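Nicastrin (Dictyostelium purpureum, PDB 4R12) is probably an essential subunit of the gamma-secretase complex, which cleaves membrane proteins such as Notch receptors and the amyloid precursor protein within the membrane. Local coordinates at residues G196-W201 against L545-S550; L216-F221 against A266-E271; I328-L333 against S408-G413; K335-Y340 against T369-P374. One frame throughout, in Å; residues are numbered along the deposited sequence.

Interaction 1: G196-W201 against L545-S550; sequences GGQSIW and LHNALS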
loop_
_atom_site.group_PDB
_atom_site.type_symbol
_atom_site.label_atom_id
_atom_site.label_comp_id
_atom_site.label_asym_id
_atom_site.label_seq_id
_atom_site.Cartn_x
_atom_site.Cartn_y
_atom_site.Cartn_z
ATOM N N GLY A 196 6.003 -0.933 -9.120
ATOM C CA GLY A 196 7.030 -0.649 -8.143
ATOM C C GLY A 196 6.981 0.793 -7.689
ATOM O O GLY A 196 5.998 1.487 -7.917
ATOM N N GLY A 197 8.049 1.254 -7.059
ATOM C CA GLY A 197 8.086 2.635 -6.611
ATOM C C GLY A 197 9.278 2.922 -5.742
ATOM O O GLY A 197 10.339 2.331 -5.933
ATOM N N GLN A 198 9.093 3.822 -4.777
ATOM C CA GLN A 198 10.144 4.183 -3.846
ATOM C C GLN A 198 9.770 3.870 -2.394
ATOM O O GLN A 198 8.678 4.235 -1.935
ATOM C CB GLN A 198 10.474 5.678 -3.967
ATOM C CG GLN A 198 10.993 6.110 -5.343
ATOM C CD GLN A 198 12.371 5.529 -5.665
ATOM O OE1 GLN A 198 13.298 5.611 -4.858
ATOM N NE2 GLN A 198 12.503 4.939 -6.846
ATOM N N SER A 199 10.674 3.191 -1.689
ATOM C CA SER A 199 10.581 3.033 -0.236
ATOM C C SER A 199 11.243 4.233 0.410
ATOM O O SER A 199 11.926 4.997 -0.268
ATOM C CB SER A 199 11.254 1.741 0.235
ATOM O OG SER A 199 10.743 0.598 -0.441
ATOM N N ILE A 200 11.048 4.405 1.720
ATOM C CA ILE A 200 11.681 5.504 2.448
ATOM C C ILE A 200 12.225 5.011 3.786
ATOM O O ILE A 200 11.531 4.296 4.520
ATOM C CB ILE A 200 10.709 6.687 2.733
ATOM C CG1 ILE A 200 9.866 7.061 1.508
ATOM C CG2 ILE A 200 11.475 7.941 3.190
ATOM C CD1 ILE A 200 8.463 6.451 1.510
ATOM N N TRP A 201 13.471 5.369 4.099
ATOM C CA TRP A 201 14.008 5.050 5.424
ATOM C C TRP A 201 14.607 6.284 6.079
ATOM O O TRP A 201 14.917 7.286 5.414
ATOM C CB TRP A 201 15.050 3.912 5.354
ATOM C CG TRP A 201 16.291 4.215 4.570
ATOM C CD1 TRP A 201 16.477 4.040 3.228
ATOM C CD2 TRP A 201 17.533 4.713 5.082
ATOM N NE1 TRP A 201 17.749 4.415 2.870
ATOM C CE2 TRP A 201 18.415 4.838 3.988
ATOM C CE3 TRP A 201 17.978 5.096 6.354
ATOM C CZ2 TRP A 201 19.718 5.318 4.130
ATOM C CZ3 TRP A 201 19.273 5.573 6.489
ATOM C CH2 TRP A 201 20.128 5.669 5.384
ATOM N N LEU A 545 15.076 8.098 -0.032
ATOM C CA LEU A 545 14.325 7.218 -0.909
ATOM C C LEU A 545 15.169 6.025 -1.347
ATOM O O LEU A 545 16.386 6.147 -1.491
ATOM C CB LEU A 545 13.856 7.980 -2.151
ATOM C CG LEU A 545 12.936 9.181 -1.925
ATOM C CD1 LEU A 545 12.838 10.002 -3.208
ATOM C CD2 LEU A 545 11.559 8.709 -1.498
ATOM N N HIS A 546 14.522 4.888 -1.586
ATOM C CA HIS A 546 15.204 3.760 -2.223
ATOM C C HIS A 546 14.279 3.018 -3.196
ATOM O O HIS A 546 13.090 2.830 -2.905
ATOM C CB HIS A 546 15.743 2.773 -1.186
ATOM C CG HIS A 546 16.905 1.978 -1.691
ATOM N ND1 HIS A 546 18.212 2.326 -1.426
ATOM C CD2 HIS A 546 16.959 0.889 -2.493
ATOM C CE1 HIS A 546 19.023 1.468 -2.023
ATOM N NE2 HIS A 546 18.288 0.588 -2.680
ATOM N N ASN A 547 14.828 2.623 -4.346
ATOM C CA ASN A 547 14.096 1.847 -5.347
ATOM C C ASN A 547 13.379 0.624 -4.759
ATOM O O ASN A 547 13.963 -0.127 -3.978
ATOM C CB ASN A 547 15.037 1.334 -6.443
ATOM C CG ASN A 547 15.514 2.419 -7.397
ATOM O OD1 ASN A 547 14.979 3.534 -7.447
ATOM N ND2 ASN A 547 16.512 2.072 -8.193
ATOM N N ALA A 548 12.129 0.429 -5.159
ATOM C CA ALA A 548 11.383 -0.780 -4.836
ATOM C C ALA A 548 10.924 -1.374 -6.160
ATOM O O ALA A 548 9.986 -0.877 -6.784
ATOM C CB ALA A 548 10.208 -0.474 -3.920
ATOM N N LEU A 549 11.617 -2.428 -6.584
ATOM C CA LEU A 549 11.519 -2.959 -7.938
ATOM C C LEU A 549 11.989 -4.405 -7.943
ATOM O O LEU A 549 12.991 -4.742 -7.313
ATOM C CB LEU A 549 12.363 -2.126 -8.919
ATOM C CG LEU A 549 12.482 -2.592 -10.384
ATOM C CD1 LEU A 549 11.159 -2.446 -11.115
ATOM C CD2 LEU A 549 13.587 -1.836 -11.134
ATOM N N SER A 550 11.255 -5.255 -8.649
ATOM C CA SER A 550 11.597 -6.669 -8.725
ATOM C C SER A 550 13.010 -6.855 -9.245
ATOM O O SER A 550 13.448 -6.133 -10.139
ATOM C CB SER A 550 10.613 -7.416 -9.625
ATOM O OG SER A 550 10.976 -8.785 -9.735
HETATM O O HOH W 1 15.613 6.464 -5.935
HETATM O O HOH W 2 13.097 -0.364 -1.283
HETATM O O HOH W 3 18.480 4.664 0.087
#
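Gly-197 with Ala-548 and Ser-199 with His-546 form two antiparallel hydrogen-bonded pairs, four backbone bonds in all; the shortest sound ones are Ala-548 N to Gly-197 O and Ser-199 N to His-546 O, both 2.7 Å. A fifth direct bond joins side chains. Gln-198 NE2 donates one hydrogen to Asn-547 OD1 at 2.9 Å and 171°, on a lone pair of that oxygen and within the plane of the glutamine amide, while the two amide planes stand 79° apart. CG of Gln-198 lies anti to the carbonyl carbon and the chain bends at chi2 (-67°), which brings the amide to Asn-547, the residue opposite it in a non-hydrogen-bonded backbone pair. Its OE1 takes a hydrogen from a water at 2.7 Å, and Asn-547 ND2 is held by Tyr-280 OH.

On the face carrying Ser-199, a second water accepts from Ser-199 OG and donates to Asn-547 O, and the same OG bonds Asn-269 N. A third water lies in the planes of both the Trp-201 and His-546 rings, 2.9 Å from Trp-201 NE1, and also donates to Leu-545 O. His-546 NE2 is hydrogen-bonded to Asp-284 OD2. Apolar packing is slight: Ile-200 CG1 touches Leu-545 CD2 at 3.8 Å, beside helix 500-512.

This chemistry implies a mainly polar join: backbone pairing, one amide bridge and bound waters tie strand 542-548 to strand 192-203.

Interaction 2: L216-F221 against A266-E271; sequences LVMLPF and AFWNAE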
loop_
_atom_site.group_PDB
_atom_site.type_symbol
_atom_site.label_atom_id
_atom_site.label_comp_id
_atom_site.label_asym_id
_atom_site.label_seq_id
_atom_site.Cartn_x
_atom_site.Cartn_y
_atom_site.Cartn_z
ATOM N N LEU A 216 15.920 -2.025 13.599
ATOM C CA LEU A 216 15.136 -1.722 12.415
ATOM C C LEU A 216 13.647 -1.832 12.739
ATOM O O LEU A 216 13.161 -2.900 13.123
ATOM C CB LEU A 216 15.498 -2.667 11.274
ATOM C CG LEU A 216 14.711 -2.457 9.983
ATOM C CD1 LEU A 216 14.936 -1.039 9.445
ATOM C CD2 LEU A 216 15.103 -3.514 8.953
ATOM N N VAL A 217 12.935 -0.727 12.590
ATOM C CA VAL A 217 11.494 -0.710 12.819
ATOM C C VAL A 217 10.825 -0.392 11.484
ATOM O O VAL A 217 11.076 0.647 10.905
ATOM C CB VAL A 217 11.105 0.333 13.878
ATOM C CG1 VAL A 217 9.598 0.342 14.091
ATOM C CG2 VAL A 217 11.853 0.071 15.188
ATOM N N MET A 218 9.978 -1.286 10.996
ATOM C CA MET A 218 9.555 -1.199 9.604
ATOM C C MET A 218 8.128 -1.644 9.392
ATOM O O MET A 218 7.519 -2.264 10.278
ATOM C CB MET A 218 10.463 -2.056 8.734
ATOM C CG MET A 218 10.243 -3.547 8.948
ATOM S SD MET A 218 11.641 -4.474 8.282
ATOM C CE MET A 218 10.916 -6.112 8.155
ATOM N N LEU A 219 7.612 -1.340 8.203
ATOM C CA LEU A 219 6.277 -1.754 7.806
ATOM C C LEU A 219 6.151 -1.641 6.295
ATOM O O LEU A 219 6.910 -0.901 5.649
ATOM C CB LEU A 219 5.195 -0.908 8.494
ATOM C CG LEU A 219 5.201 0.621 8.370
ATOM C CD1 LEU A 219 4.658 1.111 7.016
ATOM C CD2 LEU A 219 4.392 1.235 9.527
ATOM N N PRO A 220 5.194 -2.381 5.723
ATOM C CA PRO A 220 4.838 -2.207 4.314
ATOM C C PRO A 220 3.770 -1.123 4.192
ATOM O O PRO A 220 2.708 -1.281 4.786
ATOM C CB PRO A 220 4.292 -3.588 3.927
ATOM C CG PRO A 220 3.664 -4.097 5.205
ATOM C CD PRO A 220 4.495 -3.526 6.342
ATOM N N PHE A 221 4.028 -0.029 3.484
ATOM C CA PHE A 221 2.991 1.011 3.440
ATOM C C PHE A 221 2.096 0.945 2.197
ATOM O O PHE A 221 1.037 1.591 2.167
ATOM C CB PHE A 221 3.596 2.424 3.586
ATOM C CG PHE A 221 4.322 2.950 2.364
ATOM C CD1 PHE A 221 3.650 3.724 1.407
ATOM C CD2 PHE A 221 5.691 2.759 2.218
ATOM C CE1 PHE A 221 4.324 4.245 0.312
ATOM C CE2 PHE A 221 6.369 3.276 1.129
ATOM C CZ PHE A 221 5.687 4.026 0.173
ATOM N N ALA A 266 11.857 2.155 8.591
ATOM C CA ALA A 266 11.736 1.916 7.148
ATOM C C ALA A 266 10.287 1.722 6.714
ATOM O O ALA A 266 9.537 0.949 7.321
ATOM C CB ALA A 266 12.596 0.694 6.720
ATOM N N PHE A 267 9.905 2.439 5.657
ATOM C CA PHE A 267 8.583 2.328 5.059
ATOM C C PHE A 267 8.731 1.699 3.677
ATOM O O PHE A 267 9.118 2.397 2.734
ATOM C CB PHE A 267 7.912 3.713 4.939
ATOM C CG PHE A 267 7.610 4.370 6.271
ATOM C CD1 PHE A 267 8.625 4.910 7.052
ATOM C CD2 PHE A 267 6.304 4.450 6.734
ATOM C CE1 PHE A 267 8.335 5.510 8.275
ATOM C CE2 PHE A 267 6.008 5.053 7.956
ATOM C CZ PHE A 267 7.015 5.590 8.719
ATOM N N TRP A 268 8.460 0.393 3.561
ATOM C CA TRP A 268 8.737 -0.351 2.322
ATOM C C TRP A 268 7.598 -0.172 1.333
ATOM O O TRP A 268 6.428 -0.296 1.703
ATOM C CB TRP A 268 8.936 -1.860 2.576
ATOM C CG TRP A 268 10.008 -2.220 3.543
ATOM C CD1 TRP A 268 9.866 -2.987 4.670
ATOM C CD2 TRP A 268 11.392 -1.844 3.483
ATOM N NE1 TRP A 268 11.076 -3.107 5.312
ATOM C CE2 TRP A 268 12.028 -2.411 4.607
ATOM C CE3 TRP A 268 12.157 -1.084 2.588
ATOM C CZ2 TRP A 268 13.390 -2.244 4.858
ATOM C CZ3 TRP A 268 13.508 -0.921 2.846
ATOM C CH2 TRP A 268 14.106 -1.495 3.970
ATOM N N ASN A 269 7.937 0.101 0.074
ATOM C CA ASN A 269 6.924 0.252 -0.964
ATOM C C ASN A 269 6.861 -1.004 -1.837
ATOM O O ASN A 269 7.822 -1.763 -1.900
ATOM C CB ASN A 269 7.222 1.482 -1.818
ATOM C CG ASN A 269 5.980 2.047 -2.489
ATOM O OD1 ASN A 269 4.936 1.389 -2.551
ATOM N ND2 ASN A 269 6.095 3.273 -3.021
ATOM N N ALA A 270 5.720 -1.203 -2.487
ATOM C CA ALA A 270 5.473 -2.307 -3.421
ATOM C C ALA A 270 5.671 -3.701 -2.798
ATOM O O ALA A 270 5.915 -4.689 -3.502
ATOM C CB ALA A 270 6.349 -2.131 -4.675
ATOM N N GLU A 271 5.523 -3.786 -1.477
ATOM C CA GLU A 271 5.616 -5.066 -0.790
ATOM C C GLU A 271 4.473 -6.002 -1.148
ATOM O O GLU A 271 4.641 -7.220 -1.112
ATOM C CB GLU A 271 5.635 -4.861 0.732
ATOM C CG GLU A 271 6.859 -4.138 1.198
ATOM C CD GLU A 271 8.129 -4.965 1.016
ATOM O OE1 GLU A 271 8.414 -5.826 1.864
ATOM O OE2 GLU A 271 8.832 -4.755 0.017
#
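Met-218, Leu-219 and Pro-220 run parallel to Ala-266, Phe-267 and Trp-268, the strand axes 19° apart, as neighbouring strands of the large lobe, whose family belongs to the zinc-exopeptidase clan. Four backbone bonds set the register, among them Trp-268 N to Leu-219 O at 2.9 Å and Phe-221 N to Trp-268 O at 3.0 Å; the latter carries the pairing one residue past strand 216-220.

Packing is tight around the Phe-221 ring. With CG between the backbone N and the carbonyl carbon (chi1 74°), the ring reaches across to segment 266-271: Phe-267 O lies at its edge, 3.3 Å from Phe-221 CE2, and Phe-221 CZ comes within 3.3 Å of Asn-269 ND2. Phe-221 CD2 also touches Phe-267 CB. Asn-269 ND2 itself bonds Gln-198 O, which helps hold the amide beside the ring.

The indole of Trp-268 is closely flanked too. Met-218 SD sits at its edge, 86° off the ring normal, a Met-aromatic contact in which Trp-268 NE1 makes a weak hydrogen bond to the sulfur at 3.3 Å. Ala-266 CB covers one indole face near its rim, 3.6 Å above the plane. Packing is looser at the Leu-216 end, where Leu-216 CD1 stays 4.0 Å from Ala-266 CB. Neither part opens to solvent, since every touching residue is buried.

Helix 234-252 packs on Leu-219 and Phe-267, helix 500-512 on Phe-221 and helix 385-389 on Met-218 and Trp-268; strand 319-325 flanks strand 214-220, and strand 192-203 flanks strand 262-268.

Interaction 3: I328-L333 against S408-G413; sequences IGRAQL and SNPYYG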
loop_
_atom_site.group_PDB
_atom_site.type_symbol
_atom_site.label_atom_id
_atom_site.label_comp_id
_atom_site.label_asym_id
_atom_site.label_seq_id
_atom_site.Cartn_x
_atom_site.Cartn_y
_atom_site.Cartn_z
ATOM N N ILE A 328 -2.389 -3.738 12.400
ATOM C CA ILE A 328 -2.472 -3.552 13.857
ATOM C C ILE A 328 -3.653 -2.680 14.285
ATOM O O ILE A 328 -3.741 -2.260 15.451
ATOM C CB ILE A 328 -1.157 -2.950 14.417
ATOM C CG1 ILE A 328 -0.869 -1.567 13.816
ATOM C CG2 ILE A 328 0.022 -3.910 14.186
ATOM C CD1 ILE A 328 0.302 -0.839 14.514
ATOM N N GLY A 329 -4.584 -2.449 13.353
ATOM C CA GLY A 329 -5.693 -1.533 13.577
ATOM C C GLY A 329 -7.010 -2.199 13.946
ATOM O O GLY A 329 -8.031 -1.531 14.182
ATOM N N ARG A 330 -7.002 -3.524 13.997
ATOM C CA ARG A 330 -8.178 -4.242 14.469
ATOM C C ARG A 330 -7.856 -5.189 15.592
ATOM O O ARG A 330 -8.254 -6.351 15.543
ATOM C CB ARG A 330 -8.830 -5.031 13.343
ATOM C CG ARG A 330 -9.761 -4.226 12.514
ATOM C CD ARG A 330 -10.430 -5.091 11.454
ATOM N NE ARG A 330 -11.558 -5.854 11.961
ATOM C CZ ARG A 330 -12.804 -5.400 12.051
ATOM N NH1 ARG A 330 -13.092 -4.151 11.704
ATOM N NH2 ARG A 330 -13.766 -6.198 12.502
ATOM N N ALA A 331 -7.151 -4.702 16.603
ATOM C CA ALA A 331 -6.889 -5.512 17.782
ATOM C C ALA A 331 -8.214 -6.086 18.302
ATOM O O ALA A 331 -9.253 -5.416 18.254
ATOM C CB ALA A 331 -6.179 -4.697 18.841
ATOM N N GLN A 332 -8.168 -7.340 18.754
ATOM C CA GLN A 332 -9.342 -8.113 19.173
ATOM C C GLN A 332 -9.670 -7.947 20.649
ATOM O O GLN A 332 -8.804 -8.135 21.498
ATOM C CB GLN A 332 -9.110 -9.603 18.906
ATOM C CG GLN A 332 -8.865 -9.942 17.465
ATOM C CD GLN A 332 -10.081 -9.667 16.616
ATOM O OE1 GLN A 332 -10.985 -10.502 16.510
ATOM N NE2 GLN A 332 -10.117 -8.488 16.009
ATOM N N LEU A 333 -10.921 -7.636 20.957
ATOM C CA LEU A 333 -11.345 -7.504 22.344
ATOM C C LEU A 333 -11.253 -8.834 23.100
ATOM O O LEU A 333 -11.794 -9.846 22.667
ATOM C CB LEU A 333 -12.767 -6.967 22.403
ATOM C CG LEU A 333 -13.339 -6.756 23.801
ATOM C CD1 LEU A 333 -12.448 -5.834 24.626
ATOM C CD2 LEU A 333 -14.744 -6.188 23.672
ATOM N N SER A 408 -7.718 -10.684 11.082
ATOM C CA SER A 408 -8.839 -9.971 11.673
ATOM C C SER A 408 -9.484 -9.015 10.647
ATOM O O SER A 408 -10.689 -8.783 10.675
ATOM C CB SER A 408 -8.378 -9.202 12.921
ATOM O OG SER A 408 -7.905 -10.129 13.899
ATOM N N ASN A 409 -8.669 -8.457 9.763
ATOM C CA ASN A 409 -9.151 -7.659 8.626
ATOM C C ASN A 409 -10.175 -8.419 7.773
ATOM O O ASN A 409 -9.818 -9.366 7.075
ATOM C CB ASN A 409 -7.956 -7.245 7.756
ATOM C CG ASN A 409 -8.303 -6.148 6.739
ATOM O OD1 ASN A 409 -9.471 -5.809 6.542
ATOM N ND2 ASN A 409 -7.278 -5.620 6.067
ATOM N N PRO A 410 -11.452 -7.999 7.814
ATOM C CA PRO A 410 -12.485 -8.683 7.029
ATOM C C PRO A 410 -12.587 -8.170 5.586
ATOM O O PRO A 410 -13.371 -8.707 4.797
ATOM C CB PRO A 410 -13.761 -8.379 7.809
ATOM C CG PRO A 410 -13.503 -7.029 8.403
ATOM C CD PRO A 410 -12.026 -6.959 8.696
ATOM N N TYR A 411 -11.793 -7.163 5.248
ATOM C CA TYR A 411 -11.840 -6.577 3.914
ATOM C C TYR A 411 -10.445 -6.421 3.333
ATOM O O TYR A 411 -10.113 -5.376 2.769
ATOM C CB TYR A 411 -12.560 -5.213 3.958
ATOM C CG TYR A 411 -14.019 -5.370 4.294
ATOM C CD1 TYR A 411 -14.882 -6.003 3.415
ATOM C CD2 TYR A 411 -14.530 -4.914 5.499
ATOM C CE1 TYR A 411 -16.232 -6.166 3.721
ATOM C CE2 TYR A 411 -15.875 -5.074 5.820
ATOM C CZ TYR A 411 -16.717 -5.704 4.928
ATOM O OH TYR A 411 -18.051 -5.867 5.243
ATOM N N TYR A 412 -9.628 -7.470 3.446
ATOM C CA TYR A 412 -8.252 -7.363 2.994
ATOM C C TYR A 412 -8.154 -7.119 1.482
ATOM O O TYR A 412 -8.709 -7.870 0.685
ATOM C CB TYR A 412 -7.459 -8.628 3.367
ATOM C CG TYR A 412 -6.008 -8.502 3.011
ATOM C CD1 TYR A 412 -5.546 -8.866 1.751
ATOM C CD2 TYR A 412 -5.096 -7.989 3.928
ATOM C CE1 TYR A 412 -4.212 -8.733 1.415
ATOM C CE2 TYR A 412 -3.755 -7.850 3.602
ATOM C CZ TYR A 412 -3.323 -8.226 2.345
ATOM O OH TYR A 412 -1.998 -8.088 2.001
ATOM N N GLY A 413 -7.427 -6.074 1.090
ATOM C CA GLY A 413 -7.214 -5.783 -0.318
ATOM C C GLY A 413 -8.471 -5.288 -1.013
ATOM O O GLY A 413 -8.735 -5.605 -2.180
HETATM O O HOH W 4 -12.300 -8.109 13.491
#
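Ser-408 O draws two weak donors from the side of Arg-330: Arg-330 NE at 3.3 Å, with an angle of only 125° at the hydrogen, and a water, also at 3.3 Å. The water lies in the guanidinium plane at its edge and accepts a much shorter bond, 2.6 Å, from Arg-330 NH2. It is held firmly by the arginine but only weakly by the loop carbonyl, and a weak bond from Gln-332 NE2 adds to its hold.

Arg-330 turns its chain at chi3 (81°) and lays one guanidinium face against proline: Pro-410 CD stands over that face, toward the rim, 3.5 Å from Arg-330 NE. The arginine and the proline approach from opposite directions. Arg-330 NH1 bonds Asn-421 O, so both terminal nitrogens have an acceptor, the water serving NH2.

Gln-332 folds back along its own segment, NE2 giving a 2.9 Å bond to Arg-330 O nearly in the amide plane; this brings the amide beside Ser-408 CB. Ser-408 OG has its bond with Asp-402 O instead. In the loop, Asn-409 OD1 accepts from Tyr-411 N at 3.0 Å, an Asx turn that shapes the chain around Pro-410.

The contact joins the lead-in to and first residue of strand 332-334 with the loop between strand 397-401 and helix 427-441. Helix 234-252 lies alongside, with Asp-235 touching both Arg-330 and Asn-409.

Interaction 4: K335-Y340 against T369-P374; sequences KNLGKY and TITFKP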
loop_
_atom_site.group_PDB
_atom_site.type_symbol
_atom_site.label_atom_id
_atom_site.label_comp_id
_atom_site.label_asym_id
_atom_site.label_seq_id
_atom_site.Cartn_x
_atom_site.Cartn_y
_atom_site.Cartn_z
ATOM N N LYS A 335 -12.528 -10.517 26.369
ATOM C CA LYS A 335 -13.559 -10.277 27.384
ATOM C C LYS A 335 -13.031 -10.458 28.808
ATOM O O LYS A 335 -13.527 -9.829 29.739
ATOM C CB LYS A 335 -14.771 -11.189 27.160
ATOM C CG LYS A 335 -15.814 -10.612 26.200
ATOM C CD LYS A 335 -17.222 -11.126 26.521
ATOM C CE LYS A 335 -17.713 -12.135 25.486
ATOM N NZ LYS A 335 -19.073 -12.658 25.818
ATOM N N ASN A 336 -12.027 -11.314 28.972
ATOM C CA ASN A 336 -11.382 -11.498 30.274
ATOM C C ASN A 336 -10.739 -10.217 30.772
ATOM O O ASN A 336 -11.138 -9.650 31.794
ATOM C CB ASN A 336 -10.309 -12.589 30.210
ATOM C CG ASN A 336 -10.887 -13.971 30.031
ATOM O OD1 ASN A 336 -11.506 -14.516 30.947
ATOM N ND2 ASN A 336 -10.666 -14.565 28.859
ATOM N N LEU A 337 -9.740 -9.770 30.025
ATOM C CA LEU A 337 -8.870 -8.693 30.464
ATOM C C LEU A 337 -9.497 -7.319 30.255
ATOM O O LEU A 337 -9.053 -6.331 30.841
ATOM C CB LEU A 337 -7.534 -8.785 29.726
ATOM C CG LEU A 337 -7.002 -10.215 29.559
ATOM C CD1 LEU A 337 -5.837 -10.268 28.569
ATOM C CD2 LEU A 337 -6.605 -10.830 30.905
ATOM N N GLY A 338 -10.539 -7.259 29.428
ATOM C CA GLY A 338 -11.133 -5.983 29.068
ATOM C C GLY A 338 -10.136 -5.161 28.270
ATOM O O GLY A 338 -10.078 -3.936 28.397
ATOM N N LYS A 339 -9.331 -5.853 27.468
ATOM C CA LYS A 339 -8.291 -5.229 26.660
ATOM C C LYS A 339 -8.302 -5.826 25.252
ATOM O O LYS A 339 -8.804 -6.933 25.040
ATOM C CB LYS A 339 -6.903 -5.417 27.300
ATOM C CG LYS A 339 -6.713 -4.744 28.674
ATOM C CD LYS A 339 -5.229 -4.611 29.027
ATOM C CE LYS A 339 -5.000 -4.245 30.502
ATOM N NZ LYS A 339 -5.275 -2.813 30.822
ATOM N N TYR A 340 -7.750 -5.080 24.300
ATOM C CA TYR A 340 -7.658 -5.514 22.910
ATOM C C TYR A 340 -6.317 -6.199 22.670
ATOM O O TYR A 340 -5.279 -5.689 23.101
ATOM C CB TYR A 340 -7.818 -4.319 21.962
ATOM C CG TYR A 340 -9.166 -3.654 22.042
ATOM C CD1 TYR A 340 -10.256 -4.155 21.341
ATOM C CD2 TYR A 340 -9.352 -2.520 22.822
ATOM C CE1 TYR A 340 -11.490 -3.552 21.412
ATOM C CE2 TYR A 340 -10.592 -1.901 22.895
ATOM C CZ TYR A 340 -11.656 -2.422 22.192
ATOM O OH TYR A 340 -12.888 -1.813 22.266
ATOM N N THR A 369 -5.282 -0.099 26.984
ATOM C CA THR A 369 -6.346 -0.935 26.429
ATOM C C THR A 369 -5.781 -2.034 25.537
ATOM O O THR A 369 -6.527 -2.765 24.883
ATOM C CB THR A 369 -7.350 -0.103 25.612
ATOM O OG1 THR A 369 -6.677 0.524 24.515
ATOM C CG2 THR A 369 -7.974 0.969 26.482
ATOM N N ILE A 370 -4.456 -2.146 25.541
ATOM C CA ILE A 370 -3.734 -3.064 24.675
ATOM C C ILE A 370 -3.013 -4.136 25.487
ATOM O O ILE A 370 -2.388 -3.845 26.508
ATOM C CB ILE A 370 -2.707 -2.308 23.798
ATOM C CG1 ILE A 370 -3.417 -1.316 22.869
ATOM C CG2 ILE A 370 -1.839 -3.286 23.010
ATOM C CD1 ILE A 370 -4.335 -1.979 21.846
ATOM N N THR A 371 -3.126 -5.379 25.040
ATOM C CA THR A 371 -2.360 -6.469 25.617
ATOM C C THR A 371 -1.749 -7.287 24.477
ATOM O O THR A 371 -2.282 -7.298 23.357
ATOM C CB THR A 371 -3.239 -7.363 26.530
ATOM O OG1 THR A 371 -2.413 -8.286 27.246
ATOM C CG2 THR A 371 -4.266 -8.143 25.711
ATOM N N PHE A 372 -0.628 -7.952 24.747
ATOM C CA PHE A 372 0.036 -8.762 23.728
ATOM C C PHE A 372 -0.108 -10.256 24.014
ATOM O O PHE A 372 -0.004 -10.704 25.162
ATOM C CB PHE A 372 1.517 -8.393 23.620
ATOM C CG PHE A 372 1.762 -7.020 23.056
ATOM C CD1 PHE A 372 1.585 -6.768 21.700
ATOM C CD2 PHE A 372 2.172 -5.987 23.880
ATOM C CE1 PHE A 372 1.803 -5.492 21.165
ATOM C CE2 PHE A 372 2.400 -4.715 23.361
ATOM C CZ PHE A 372 2.216 -4.465 21.998
ATOM N N LYS A 373 -0.360 -11.017 22.956
ATOM C CA LYS A 373 -0.458 -12.466 23.042
ATOM C C LYS A 373 0.479 -13.134 22.051
ATOM O O LYS A 373 0.778 -12.581 20.992
ATOM C CB LYS A 373 -1.895 -12.925 22.786
ATOM C CG LYS A 373 -2.801 -12.720 23.979
ATOM C CD LYS A 373 -4.262 -12.928 23.624
ATOM C CE LYS A 373 -5.149 -12.415 24.758
ATOM N NZ LYS A 373 -6.593 -12.592 24.459
ATOM N N PRO A 374 0.947 -14.337 22.390
ATOM C CA PRO A 374 1.714 -15.088 21.402
ATOM C C PRO A 374 0.806 -15.678 20.331
ATOM O O PRO A 374 -0.387 -15.898 20.571
ATOM C CB PRO A 374 2.377 -16.197 22.241
ATOM C CG PRO A 374 1.472 -16.368 23.411
ATOM C CD PRO A 374 0.934 -14.997 23.711
#
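Tyr-340 and Ile-370 form a parallel bridge that brings together the two strands of a beta-alpha-beta unit, strand 339-347, helix 352-362 and strand 370-374, in the large lobe. Two backbone hydrogen bonds define it. Tyr-340 N donates to Thr-369 O at 2.7 Å and 171°, and Thr-371 N donates to Tyr-340 O at 2.9 Å; one residue thus uses both its N-H and its carbonyl on segment 369-374. Just before it, Gly-338 and Lys-339 both face Asp-334 in a G1 beta bulge, the glycine at positive phi.

Polar side chains look to partners beyond the pair. Lys-373 NZ forms a salt bridge with Asp-334, Thr-369 OG1 bonds Asp-429, and Lys-339 bends at chi4 (-76°) to bring NZ to Ser-368 O. Asp-334, which the bulge faces, thus also pairs with Lys-373 of strand 370-374.

Van der Waals and ring-edge contacts are sparse, and the site lies at the surface. The Tyr-340 ring lies alongside Thr-369, pointing the same way, with Thr-369 O at the ring edge 3.5 Å from Tyr-340 CD2. Ile-370 CD1 reaches Tyr-340 CB at 4.2 Å, while helix 427-441 covers the isoleucine. Leu-337 meets Thr-371 at about a right angle: the threonine methyl, held between its backbone N and carbonyl carbon, turns toward the leucine, and Thr-371 CG2 stops 3.9 Å from Leu-337 CD1.

Overall arrangement
Interactions 1 and 2 adjoin through neighbouring strands, their centres 9 Å apart: strand 192-203 lies between strands 542-548 and 262-268, and Ile-200 O probably accepts from Phe-267 N at 2.7 Å. Interactions 3 and 4 form a second pair, centres 15 Å apart, where Ala-331 O packs 3.5 Å from Tyr-340 CD1. The two pairs do not touch; nearest atoms of interactions 2 and 3 are about 7 Å apart, and centres of interactions 1 and 4 about 36 Å. Burial falls from the first pair to the second. A bound calcium ion lies about 12 Å from the side chain of Leu-545, and a glycan sugar about 9 Å from that of Thr-369.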